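Local coordinates for protein lipid II:glycine glycyltransferase (Staphylococcus aureus, PDB 6SNR) that probably adds the first glycine of the pentaglycine cell-wall bridge to the lysine of lipid II, with glycyl-tRNA as the donor, at residues A349-F354 with G378-E383; M146-P151 with G369-K374; D157-S162 with T339-A344; A13-H18 with L24-W29; E135-S138 with Q143-M146. All coordinates share one frame; numbering follows the deposited sequence.

Contact 1: residues A349-F354 with G378-E383; sequences ATTYDF and GTYLSE
Thr379 and Phe354 carry this contact, which illustrates how a strand and the approach to another strand can meet over a third that lies between them. The methyl CG2 of Thr379 comes against one corner of the phenyl ring, 3.7 Å from Phe354 CD1 and only slightly farther from CE1, and the two side chains cross at about a right angle. With chi1 at 48°, the hydroxyl of Thr379 is turned from the ring to bond Lys374 O, while the methyl is left to meet Phe354. The ring is also held within its own strand: Tyr352 CE1 stands 3.6 Å above one face near the rim, and Phe354 CE1 in turn lies in the plane of the tyrosine ring at its edge. A second, looser touch forms on the other face of the sheet, where Thr351 CG2 stands 4.2 Å from Tyr380 OH, the far end of a side chain whose root points away. No hydrogen bond joins the two segments. Strand 146-151 runs between 351-356 and the outermost strand 380-383, antiparallel to both; helix 332-347, through Gln337 and Met341, packs on the Phe354 side, and Ile149 touches both Thr351 and Tyr380.

Contact 2: residues M146-P151 with G369-K374; sequences MTMITP and GLWAFK
A methionine coiled back on itself, Met148, meets the six-membered ring of Trp371 in a Met-aromatic contact between a strand and a helix. Two successive bends in the same sense, chi2 -77° and chi3 -83°, bring the thioether round so that its end arrives at the indole. SD lies 5.1 Å from the centroid of the six-membered ring of Trp371 and 60° off the ring normal, an oblique approach. Sulfur and methyl both reach the same ring atom: Met148 SD is 4.0 Å from Trp371 CZ3, and Met148 CE, a little nearer, is 3.8 Å from it. The two side chains cross at about a right angle, and since the root of Trp371 does not aim at the strand, it is the far end of the indole that makes the touch.

The base of the same methionine rests on another residue of the helix. Met148 CB is 3.9 Å from Lys374 CB, and Met148 CG lies equally near, so the lysine contributes carbon here and not charge. Beyond CG its chain runs extended and leads the amine away from the methionine to the carbonyl oxygens of Phe354 and Gly356, which satisfy this buried polar end. One lysine thus serves two purposes, lining an apolar seam and tying the helix to the neighbouring strand.

The last turn of helix 368-374 packs beside Met148 of strand 146-151, which is flanked by 351-356 on one edge and 380-383 on the other, while Phe373 turns toward Phe354, Trp377 and helix 332-347.

Contact 3: residues D157-S162 with T339-A344; sequences DELLNS and TMMKYA
A chi1 of 179° swings the isobutyl group of Leu159 away from its own amide and toward Met341, whose CG lies anti to the carbonyl carbon (chi1 -71°) and whose chain then runs straight out to CE. The leucine fork lies along the methionine, its side chain oblique to it: Leu159 CD2 sits 3.9 Å from Met341 CB at the root, and Leu159 CD1 is 4.1 Å from Met341 SD farther along. The same CD2 also brushes the aliphatic part of Lys342, 4.2 Å from its CG.

This is a helix-on-helix contact made by one residue inserted beside two, with the backbones still 8.7 Å apart between Leu159 CA and Lys342 CA. Both helices flank the mixed sheet that holds strands 146-151 and 351-356; the family belongs to the acetyltransferase clan, which is consistent with a GNAT-like fold. Helix 156-162 follows the first of these strands, and helix 332-347 leads into the second, whose Tyr352 and Phe354 Met341 also touches. Phe163 and Trp377 add further apolar surface round the methionine.

The segment 157-162 also carries polar bonds of its own. The Leu159 carbonyl oxygen accepts twice from one residue, from Ser162 N and, at 2.6 Å, from Ser162 OG, which points at a lone pair of the oxygen. On the exposed side, Asn161 ND2 donates to Asp157 OD2 over 2.9 Å, meeting the carboxylate from above its plane.

Contact 4: residues A13-H18 with L24-W29; sequences AFVKSH and LQLTKW
Ala13 O, in the same helical turn as the Val15 and Lys16 that touch Leu26, is gripped by two donors of a single residue: Ser17 N at 3.1 Å and Ser17 OG at 3.0 Å, which reach it from opposite faces of the carbonyl plane. This double hold falls on the last turn of the helix, close to where His18 leaves helical geometry. The contact itself is apolar. Val15 CG1, anti to the backbone N, projects onto the second segment and lies 3.8 Å from Leu26 CD2, with Gln25 CB a little farther off. Lys16 passes across the same leucine at about a right angle: its CG stands 4.1 Å from Leu26 CD2, and its extended chain carries CE along to Leu26 CD1 before the amine goes on to a salt bridge with Asp225. The leucine, at the N-cap position, is therefore touched by two consecutive helical residues, an example of two successive helices joined by a short loop with a 3-10 segment and packed through apolar carbons. Thr27 OG1 adds a polar tie to Asp12. Helices 8-17 and 27-33 come together in this way against the mixed sheet that contains strands 50-61 and 68-78, Val15 touching Val54 and Gln25 reaching Ile72 and Val77.

Contact 5: residues E135-S138 with Q143-M146; sequences EGLS and QPRM
Gly136 and Met146 form the tight half of a contact built on a type I beta turn, Glu135 to Ser138, that folds back against the chain entering strand 146-151. The turn is closed by Ser138 N bonding Glu135 O. Because Gly136 carries no side chain, the methionine can lie directly on its backbone: Met146 CG and SD each come to 3.6 Å from Gly136 CA, and the extended chain takes CE on past Gly136 N. The glycine carbonyl points toward Arg145 and receives its N at 2.9 Å from Gly136 O, in the plane of the carbonyl group and nearly straight, with an angle of 160° at the hydrogen. Pro144 CA approaches the same oxygen as a weaker C-H donor, at 3.4 Å.

Away from this backbone grip the contact is more exposed. Leu137 CD2 rests on the proline ring, 3.8 Å from Pro144 CB, and both residues are partly exposed. The guanidinium of Arg145 reaches Lys134 O and Tyr141 OH within the loop, and Lys384 O beside it, and its charged end makes no salt bridge with exposed Glu135. At the loose, open end of the loop no direct bond spans the two segments; a water does so, donating to Ser138 O at 2.8 Å and to Gln143 O at 3.0 Å.

How the contacts relate
Contacts 1, 2 and 3 form a continuous cluster about strand 146-151. Contacts 1 and 2 have centres about 8 Å apart and interlock along the chain, with Tyr380 N lying 2.8 Å from Ile149 O. Contact 3, about 12 Å between centres from contact 1, joins the cluster where Met341 CE meets Phe354 CZ at 3.7 Å. Contact 5 shares Met146 with contact 2 and leads into the same strand. Contact 4 belongs to the other mixed sheet; it touches contact 5 where Leu24 CD1 lies 3.4 Å from Gln143 NE2, but its centre stands about 25 Å from that of contact 3.

Contact 1: residues A349-F354 with G378-E383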
# COMPACT_ATOMS: atom_id res chain seq x y z
N ALA A 349 -5.22 3.47 10.73
CA ALA A 349 -3.84 3.57 10.34
C ALA A 349 -3.33 5.00 10.42
O ALA A 349 -4.04 5.98 10.13
CB ALA A 349 -3.66 3.01 8.94
N THR A 350 -2.08 5.16 10.78
CA THR A 350 -1.46 6.47 10.83
C THR A 350 -0.33 6.66 9.83
O THR A 350 0.18 7.81 9.67
CB THR A 350 -0.92 6.79 12.25
OG1 THR A 350 0.07 5.81 12.58
CG2 THR A 350 -2.05 6.76 13.27
N THR A 351 0.07 5.58 9.14
CA THR A 351 1.01 5.64 8.03
C THR A 351 0.48 4.84 6.85
O THR A 351 -0.21 3.86 7.02
CB THR A 351 2.44 5.16 8.39
OG1 THR A 351 2.37 3.87 8.99
CG2 THR A 351 3.10 6.12 9.35
N TYR A 352 0.85 5.27 5.66
CA TYR A 352 0.44 4.69 4.38
C TYR A 352 1.72 4.48 3.57
O TYR A 352 2.42 5.42 3.16
CB TYR A 352 -0.53 5.63 3.68
CG TYR A 352 -1.11 5.19 2.37
CD1 TYR A 352 -0.46 5.44 1.15
CD2 TYR A 352 -2.35 4.59 2.33
CE1 TYR A 352 -1.02 5.06 -0.05
CE2 TYR A 352 -2.92 4.20 1.13
CZ TYR A 352 -2.26 4.45 -0.06
OH TYR A 352 -2.82 4.08 -1.24
N ASP A 353 2.12 3.21 3.44
CA ASP A 353 3.42 2.82 2.92
C ASP A 353 3.31 2.42 1.45
O ASP A 353 2.66 1.43 1.08
CB ASP A 353 3.92 1.65 3.82
CG ASP A 353 5.34 1.25 3.55
OD1 ASP A 353 5.91 1.58 2.50
OD2 ASP A 353 5.86 0.53 4.42
N PHE A 354 3.98 3.18 0.58
CA PHE A 354 4.02 2.88 -0.85
C PHE A 354 5.03 1.81 -1.25
O PHE A 354 5.16 1.51 -2.43
CB PHE A 354 4.37 4.15 -1.63
CG PHE A 354 3.22 5.09 -1.83
CD1 PHE A 354 2.95 6.06 -0.89
CD2 PHE A 354 2.51 5.10 -3.02
CE1 PHE A 354 1.91 6.96 -1.08
CE2 PHE A 354 1.47 6.03 -3.23
CZ PHE A 354 1.18 6.94 -2.26
N GLY A 378 3.33 13.17 -0.51
CA GLY A 378 3.51 13.52 0.87
C GLY A 378 4.31 12.49 1.69
O GLY A 378 4.15 12.39 2.91
N THR A 379 5.21 11.83 0.99
CA THR A 379 6.00 10.75 1.55
C THR A 379 7.30 11.21 2.14
O THR A 379 7.92 12.17 1.64
CB THR A 379 6.34 9.73 0.46
OG1 THR A 379 6.85 10.40 -0.70
CG2 THR A 379 5.11 8.91 0.07
N TYR A 380 7.75 10.50 3.18
CA TYR A 380 9.11 10.60 3.62
C TYR A 380 9.82 9.29 3.38
O TYR A 380 9.18 8.23 3.30
CB TYR A 380 9.23 10.99 5.08
CG TYR A 380 8.75 9.94 6.06
CD1 TYR A 380 7.43 9.96 6.47
CD2 TYR A 380 9.60 8.97 6.58
CE1 TYR A 380 6.94 9.04 7.34
CE2 TYR A 380 9.09 8.04 7.51
CZ TYR A 380 7.75 8.11 7.86
OH TYR A 380 7.13 7.23 8.75
N LEU A 381 11.12 9.37 3.16
CA LEU A 381 11.92 8.17 2.97
C LEU A 381 12.25 7.53 4.30
O LEU A 381 12.85 8.16 5.19
CB LEU A 381 13.23 8.55 2.28
CG LEU A 381 14.22 7.45 2.04
CD1 LEU A 381 13.75 6.67 0.85
CD2 LEU A 381 15.60 8.08 1.85
N SER A 382 11.87 6.24 4.42
CA SER A 382 12.11 5.43 5.61
C SER A 382 13.25 4.47 5.31
O SER A 382 13.08 3.53 4.51
CB SER A 382 10.81 4.68 5.95
OG SER A 382 10.97 3.89 7.14
N GLU A 383 14.40 4.72 5.93
CA GLU A 383 15.59 3.91 5.71
C GLU A 383 15.74 2.98 6.91
O GLU A 383 15.82 3.46 8.03
CB GLU A 383 16.85 4.79 5.66

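Contact 2: residues M146-P151 with G369-K374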
# COMPACT_ATOMS: atom_id res chain seq x y z
N MET A 146 14.60 0.61 1.97
CA MET A 146 14.00 1.93 2.00
C MET A 146 12.61 1.84 1.41
O MET A 146 12.42 1.22 0.37
CB MET A 146 14.87 2.93 1.20
CG MET A 146 16.29 3.01 1.68
SD MET A 146 17.31 4.00 0.51
CE MET A 146 18.88 3.67 1.26
N THR A 147 11.68 2.53 2.06
CA THR A 147 10.31 2.69 1.59
C THR A 147 9.88 4.15 1.64
O THR A 147 10.58 4.98 2.22
CB THR A 147 9.30 1.84 2.37
OG1 THR A 147 9.27 2.21 3.74
CG2 THR A 147 9.61 0.36 2.17
N MET A 148 8.75 4.43 1.03
CA MET A 148 8.20 5.77 1.02
C MET A 148 6.87 5.81 1.73
O MET A 148 5.91 5.11 1.33
CB MET A 148 8.05 6.28 -0.42
CG MET A 148 9.37 6.29 -1.17
SD MET A 148 10.44 7.67 -0.72
CE MET A 148 9.75 8.95 -1.78
N ILE A 149 6.80 6.63 2.78
CA ILE A 149 5.69 6.58 3.65
C ILE A 149 4.99 7.94 3.81
O ILE A 149 5.65 8.92 4.10
CB ILE A 149 6.14 6.11 5.04
CG1 ILE A 149 6.80 4.71 4.97
CG2 ILE A 149 4.96 6.02 5.98
CD1 ILE A 149 7.13 4.11 6.35
N THR A 150 3.68 7.92 3.71
CA THR A 150 2.83 9.12 3.94
C THR A 150 2.20 9.09 5.32
O THR A 150 1.48 8.18 5.66
CB THR A 150 1.70 9.22 2.89
OG1 THR A 150 2.24 9.18 1.56
CG2 THR A 150 0.86 10.50 3.11
N PRO A 151 2.44 10.14 6.15
CA PRO A 151 1.69 10.28 7.39
C PRO A 151 0.24 10.60 7.05
O PRO A 151 -0.04 11.57 6.25
CB PRO A 151 2.36 11.46 8.10
CG PRO A 151 3.63 11.70 7.39
CD PRO A 151 3.44 11.20 5.98
N GLY A 369 11.40 5.17 -11.88
CA GLY A 369 9.98 5.44 -11.97
C GLY A 369 9.29 5.30 -10.61
O GLY A 369 8.38 6.08 -10.26
N LEU A 370 9.77 4.35 -9.81
CA LEU A 370 9.22 4.22 -8.44
C LEU A 370 9.43 5.46 -7.59
O LEU A 370 8.58 5.84 -6.79
CB LEU A 370 9.84 3.03 -7.71
CG LEU A 370 9.59 1.66 -8.34
CD1 LEU A 370 10.45 0.59 -7.70
CD2 LEU A 370 8.13 1.28 -8.28
N TRP A 371 10.61 6.07 -7.75
CA TRP A 371 10.94 7.27 -6.97
C TRP A 371 10.09 8.45 -7.44
O TRP A 371 9.49 9.14 -6.62
CB TRP A 371 12.42 7.57 -7.11
CG TRP A 371 12.87 8.88 -6.60
CD1 TRP A 371 13.19 9.98 -7.37
CD2 TRP A 371 13.15 9.25 -5.25
NE1 TRP A 371 13.62 10.99 -6.58
CE2 TRP A 371 13.61 10.58 -5.27
CE3 TRP A 371 13.06 8.58 -4.02
CZ2 TRP A 371 13.98 11.24 -4.11
CZ3 TRP A 371 13.42 9.24 -2.88
CH2 TRP A 371 13.88 10.56 -2.92
N ALA A 372 10.00 8.62 -8.77
CA ALA A 372 9.25 9.72 -9.38
C ALA A 372 7.77 9.71 -8.98
O ALA A 372 7.15 10.76 -8.74
CB ALA A 372 9.39 9.64 -10.90
N PHE A 373 7.20 8.50 -8.93
CA PHE A 373 5.83 8.25 -8.55
C PHE A 373 5.65 8.51 -7.06
O PHE A 373 4.79 9.28 -6.66
CB PHE A 373 5.42 6.81 -8.92
CG PHE A 373 4.28 6.23 -8.13
CD1 PHE A 373 3.10 6.90 -7.96
CD2 PHE A 373 4.37 4.92 -7.67
CE1 PHE A 373 2.04 6.33 -7.25
CE2 PHE A 373 3.33 4.35 -6.97
CZ PHE A 373 2.15 5.05 -6.78
N LYS A 374 6.45 7.83 -6.21
CA LYS A 374 6.12 7.83 -4.81
C LYS A 374 6.44 9.18 -4.10
O LYS A 374 5.76 9.54 -3.17
CB LYS A 374 6.82 6.63 -4.11
CG LYS A 374 6.31 5.33 -4.68
CD LYS A 374 7.17 4.12 -4.25
CE LYS A 374 6.79 2.83 -4.97
NZ LYS A 374 7.26 1.56 -4.28

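Contact 3: residues D157-S162 with T339-A344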
# COMPACT_ATOMS: atom_id res chain seq x y z
N ASP A 157 -7.89 18.17 4.43
CA ASP A 157 -7.13 19.30 3.90
C ASP A 157 -5.65 19.21 4.22
O ASP A 157 -4.84 19.42 3.36
CB ASP A 157 -7.68 20.65 4.46
CG ASP A 157 -7.26 21.85 3.62
OD1 ASP A 157 -7.71 21.93 2.44
OD2 ASP A 157 -6.48 22.72 4.11
N GLU A 158 -5.28 18.84 5.44
CA GLU A 158 -3.87 18.69 5.80
C GLU A 158 -3.19 17.59 4.96
O GLU A 158 -2.04 17.70 4.59
CB GLU A 158 -3.72 18.29 7.27
CG GLU A 158 -4.14 19.29 8.34
CD GLU A 158 -4.02 18.67 9.74
OE1 GLU A 158 -3.10 19.09 10.50
OE2 GLU A 158 -4.79 17.72 10.10
N LEU A 159 -3.94 16.53 4.71
CA LEU A 159 -3.41 15.39 3.94
C LEU A 159 -3.11 15.82 2.50
O LEU A 159 -1.99 15.65 2.00
CB LEU A 159 -4.39 14.23 3.97
CG LEU A 159 -4.01 12.97 3.19
CD1 LEU A 159 -2.66 12.40 3.64
CD2 LEU A 159 -5.13 11.94 3.31
N LEU A 160 -4.13 16.42 1.87
CA LEU A 160 -3.96 16.98 0.52
C LEU A 160 -2.80 18.00 0.47
O LEU A 160 -2.00 17.98 -0.43
CB LEU A 160 -5.30 17.58 0.04
CG LEU A 160 -5.29 18.13 -1.39
CD1 LEU A 160 -4.91 17.11 -2.43
CD2 LEU A 160 -6.66 18.69 -1.67
N ASN A 161 -2.74 18.91 1.45
CA ASN A 161 -1.66 19.91 1.55
C ASN A 161 -0.24 19.33 1.59
O ASN A 161 0.74 19.96 1.12
CB ASN A 161 -1.90 20.82 2.78
CG ASN A 161 -3.12 21.74 2.65
OD1 ASN A 161 -3.62 22.00 1.55
ND2 ASN A 161 -3.64 22.19 3.80
N SER A 162 -0.12 18.08 2.11
CA SER A 162 1.18 17.41 2.20
C SER A 162 1.74 16.94 0.88
O SER A 162 2.93 16.73 0.75
CB SER A 162 1.09 16.23 3.22
OG SER A 162 0.43 15.10 2.67
N THR A 339 -8.43 8.55 -1.94
CA THR A 339 -9.54 7.80 -1.32
C THR A 339 -9.00 6.70 -0.37
O THR A 339 -9.52 6.55 0.75
CB THR A 339 -10.47 7.21 -2.38
OG1 THR A 339 -11.00 8.28 -3.18
CG2 THR A 339 -11.60 6.53 -1.71
N MET A 340 -7.96 6.00 -0.82
CA MET A 340 -7.42 4.87 -0.04
C MET A 340 -6.72 5.37 1.21
O MET A 340 -6.83 4.75 2.28
CB MET A 340 -6.48 3.97 -0.88
CG MET A 340 -7.24 3.13 -1.90
SD MET A 340 -6.23 1.93 -2.76
CE MET A 340 -5.02 2.98 -3.51
N MET A 341 -6.06 6.51 1.11
CA MET A 341 -5.42 7.10 2.28
C MET A 341 -6.47 7.47 3.30
O MET A 341 -6.31 7.21 4.49
CB MET A 341 -4.59 8.30 1.92
CG MET A 341 -3.32 7.98 1.16
SD MET A 341 -2.54 9.55 0.67
CE MET A 341 -1.12 8.97 -0.25
N LYS A 342 -7.57 8.09 2.85
CA LYS A 342 -8.64 8.46 3.77
C LYS A 342 -9.28 7.22 4.42
O LYS A 342 -9.51 7.25 5.63
CB LYS A 342 -9.68 9.36 3.08
CG LYS A 342 -9.13 10.75 2.76
CD LYS A 342 -10.23 11.63 2.13
CE LYS A 342 -10.97 10.90 1.00
NZ LYS A 342 -11.99 11.75 0.31
N TYR A 343 -9.53 6.16 3.64
CA TYR A 343 -10.09 4.92 4.13
C TYR A 343 -9.15 4.32 5.18
O TYR A 343 -9.59 3.86 6.23
CB TYR A 343 -10.28 3.87 3.01
CG TYR A 343 -10.80 2.55 3.51
CD1 TYR A 343 -9.95 1.57 3.97
CD2 TYR A 343 -12.16 2.30 3.58
CE1 TYR A 343 -10.43 0.38 4.47
CE2 TYR A 343 -12.65 1.12 4.07
CZ TYR A 343 -11.78 0.13 4.48
OH TYR A 343 -12.24 -1.06 4.99
N ALA A 344 -7.88 4.35 4.87
CA ALA A 344 -6.88 3.76 5.77
C ALA A 344 -6.90 4.52 7.11
O ALA A 344 -6.90 3.91 8.19
CB ALA A 344 -5.48 3.80 5.14

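Contact 4: residues A13-H18 with L24-W29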
# COMPACT_ATOMS: atom_id res chain seq x y z
N ALA A 13 -2.55 -9.67 17.61
CA ALA A 13 -2.84 -8.46 18.39
C ALA A 13 -1.57 -7.74 18.85
O ALA A 13 -1.42 -6.52 18.73
CB ALA A 13 -3.77 -8.80 19.55
N PHE A 14 -0.62 -8.53 19.35
CA PHE A 14 0.64 -8.01 19.81
C PHE A 14 1.40 -7.37 18.66
O PHE A 14 1.93 -6.25 18.82
CB PHE A 14 1.48 -9.12 20.44
CG PHE A 14 2.77 -8.62 21.04
CD1 PHE A 14 3.92 -8.52 20.29
CD2 PHE A 14 2.82 -8.23 22.36
CE1 PHE A 14 5.10 -8.04 20.86
CE2 PHE A 14 3.99 -7.75 22.92
CZ PHE A 14 5.14 -7.67 22.17
N VAL A 15 1.48 -8.04 17.51
CA VAL A 15 2.15 -7.48 16.32
C VAL A 15 1.50 -6.15 15.86
O VAL A 15 2.18 -5.18 15.58
CB VAL A 15 2.16 -8.48 15.15
CG1 VAL A 15 2.73 -7.88 13.84
CG2 VAL A 15 2.93 -9.78 15.53
N LYS A 16 0.18 -6.14 15.88
CA LYS A 16 -0.55 -4.98 15.39
C LYS A 16 -0.34 -3.78 16.29
O LYS A 16 -0.28 -2.65 15.77
CB LYS A 16 -2.03 -5.33 15.22
CG LYS A 16 -2.30 -6.23 14.01
CD LYS A 16 -3.74 -6.71 13.91
CE LYS A 16 -4.11 -7.33 12.58
NZ LYS A 16 -5.58 -7.58 12.41
N SER A 17 -0.17 -3.98 17.59
CA SER A 17 0.06 -2.85 18.53
C SER A 17 1.52 -2.51 18.86
O SER A 17 1.81 -1.50 19.53
CB SER A 17 -0.69 -3.11 19.83
OG SER A 17 -0.31 -4.29 20.46
N HIS A 18 2.46 -3.33 18.39
CA HIS A 18 3.85 -3.05 18.70
C HIS A 18 4.44 -2.06 17.67
O HIS A 18 4.22 -2.23 16.47
CB HIS A 18 4.66 -4.33 18.71
CG HIS A 18 5.99 -4.17 19.32
ND1 HIS A 18 6.30 -4.56 20.61
CD2 HIS A 18 7.11 -3.59 18.84
CE1 HIS A 18 7.56 -4.27 20.87
NE2 HIS A 18 8.08 -3.68 19.81
N LEU A 24 4.18 -8.60 7.61
CA LEU A 24 4.87 -9.84 7.28
C LEU A 24 5.08 -10.75 8.51
O LEU A 24 5.56 -11.87 8.32
CB LEU A 24 6.20 -9.54 6.56
CG LEU A 24 6.16 -8.73 5.27
CD1 LEU A 24 7.44 -8.89 4.43
CD2 LEU A 24 4.90 -8.75 4.44
N GLN A 25 4.68 -10.29 9.71
CA GLN A 25 4.69 -11.09 10.93
C GLN A 25 3.30 -11.59 11.36
O GLN A 25 3.18 -12.24 12.41
CB GLN A 25 5.38 -10.38 12.06
CG GLN A 25 6.90 -10.28 11.87
CD GLN A 25 7.55 -11.65 12.08
OE1 GLN A 25 8.01 -12.37 11.14
NE2 GLN A 25 7.51 -12.02 13.29
N LEU A 26 2.28 -11.28 10.58
CA LEU A 26 0.91 -11.75 10.90
C LEU A 26 0.71 -13.20 10.51
O LEU A 26 1.19 -13.67 9.47
CB LEU A 26 -0.17 -10.88 10.21
CG LEU A 26 -0.18 -9.41 10.60
CD1 LEU A 26 -1.30 -8.70 9.83
CD2 LEU A 26 -0.40 -9.26 12.10
N THR A 27 -0.11 -13.91 11.30
CA THR A 27 -0.37 -15.28 11.00
C THR A 27 -1.02 -15.54 9.64
O THR A 27 -0.71 -16.52 8.99
CB THR A 27 -1.15 -16.02 12.13
OG1 THR A 27 -2.51 -15.53 12.19
CG2 THR A 27 -0.51 -15.88 13.47
N LYS A 28 -1.93 -14.65 9.19
CA LYS A 28 -2.57 -14.84 7.90
C LYS A 28 -1.60 -14.53 6.74
O LYS A 28 -1.79 -15.04 5.64
CB LYS A 28 -3.83 -13.98 7.78
CG LYS A 28 -4.91 -14.33 8.76
CD LYS A 28 -5.44 -15.73 8.56
CE LYS A 28 -6.81 -15.85 9.23
NZ LYS A 28 -7.81 -14.85 8.70
N TRP A 29 -0.57 -13.73 7.00
CA TRP A 29 0.50 -13.56 5.97
C TRP A 29 1.25 -14.89 5.79
O TRP A 29 1.52 -15.35 4.65
CB TRP A 29 1.46 -12.47 6.35
CG TRP A 29 2.50 -12.30 5.31
CD1 TRP A 29 3.77 -12.80 5.35
CD2 TRP A 29 2.36 -11.64 4.05
NE1 TRP A 29 4.42 -12.50 4.19
CE2 TRP A 29 3.59 -11.79 3.38
CE3 TRP A 29 1.32 -10.95 3.42
CZ2 TRP A 29 3.81 -11.23 2.13
CZ3 TRP A 29 1.53 -10.43 2.18
CH2 TRP A 29 2.77 -10.57 1.54

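Contact 5: residues E135-S138 with Q143-M146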
# COMPACT_ATOMS: atom_id res chain seq x y z
N GLU A 135 21.96 -0.01 -1.52
CA GLU A 135 20.83 0.71 -2.10
C GLU A 135 19.49 0.21 -1.54
O GLU A 135 19.38 -0.97 -1.18
CB GLU A 135 20.76 0.63 -3.63
CG GLU A 135 21.62 1.67 -4.36
CD GLU A 135 20.88 3.03 -4.43
OE1 GLU A 135 20.91 3.78 -3.46
OE2 GLU A 135 20.20 3.30 -5.39
N GLY A 136 18.48 1.08 -1.55
CA GLY A 136 17.17 0.68 -0.97
C GLY A 136 16.62 -0.60 -1.62
O GLY A 136 16.03 -1.47 -0.92
N LEU A 137 16.80 -0.77 -2.92
CA LEU A 137 16.32 -1.99 -3.62
C LEU A 137 17.42 -2.95 -4.08
O LEU A 137 17.22 -3.70 -5.04
CB LEU A 137 15.40 -1.61 -4.77
CG LEU A 137 14.05 -1.00 -4.43
CD1 LEU A 137 13.38 -0.34 -5.62
CD2 LEU A 137 13.19 -2.10 -3.81
N SER A 138 18.53 -3.00 -3.36
CA SER A 138 19.59 -3.93 -3.60
C SER A 138 19.06 -5.35 -3.65
O SER A 138 18.26 -5.75 -2.80
CB SER A 138 20.67 -3.84 -2.52
OG SER A 138 21.68 -4.83 -2.73
N GLN A 143 13.91 -7.90 1.38
CA GLN A 143 12.96 -6.80 1.40
C GLN A 143 13.64 -5.51 0.99
O GLN A 143 14.85 -5.35 1.14
CB GLN A 143 12.35 -6.61 2.78
CG GLN A 143 11.60 -7.83 3.34
CD GLN A 143 10.43 -8.27 2.52
OE1 GLN A 143 9.73 -7.46 1.88
NE2 GLN A 143 10.19 -9.60 2.49
N PRO A 144 12.83 -4.54 0.55
CA PRO A 144 13.43 -3.19 0.41
C PRO A 144 13.92 -2.66 1.76
O PRO A 144 13.29 -2.83 2.82
CB PRO A 144 12.27 -2.34 -0.08
CG PRO A 144 11.22 -3.27 -0.61
CD PRO A 144 11.41 -4.56 0.18
N ARG A 145 15.09 -2.01 1.74
CA ARG A 145 15.65 -1.38 2.92
C ARG A 145 15.22 0.07 3.03
O ARG A 145 15.47 0.71 4.03
CB ARG A 145 17.21 -1.48 2.91
CG ARG A 145 17.81 -1.12 4.24
CD ARG A 145 19.33 -1.34 4.34
NE ARG A 145 20.07 -0.36 3.53
CZ ARG A 145 20.34 0.87 3.93
NH1 ARG A 145 19.91 1.32 5.09
NH2 ARG A 145 21.00 1.69 3.12
N MET A 146 14.60 0.61 1.97
CA MET A 146 14.00 1.93 2.00
C MET A 146 12.61 1.84 1.41
O MET A 146 12.42 1.22 0.37
CB MET A 146 14.87 2.93 1.20
CG MET A 146 16.29 3.01 1.68
SD MET A 146 17.31 4.00 0.51
CE MET A 146 18.88 3.67 1.26
O HOH W 1 15.80 -4.90 -1.67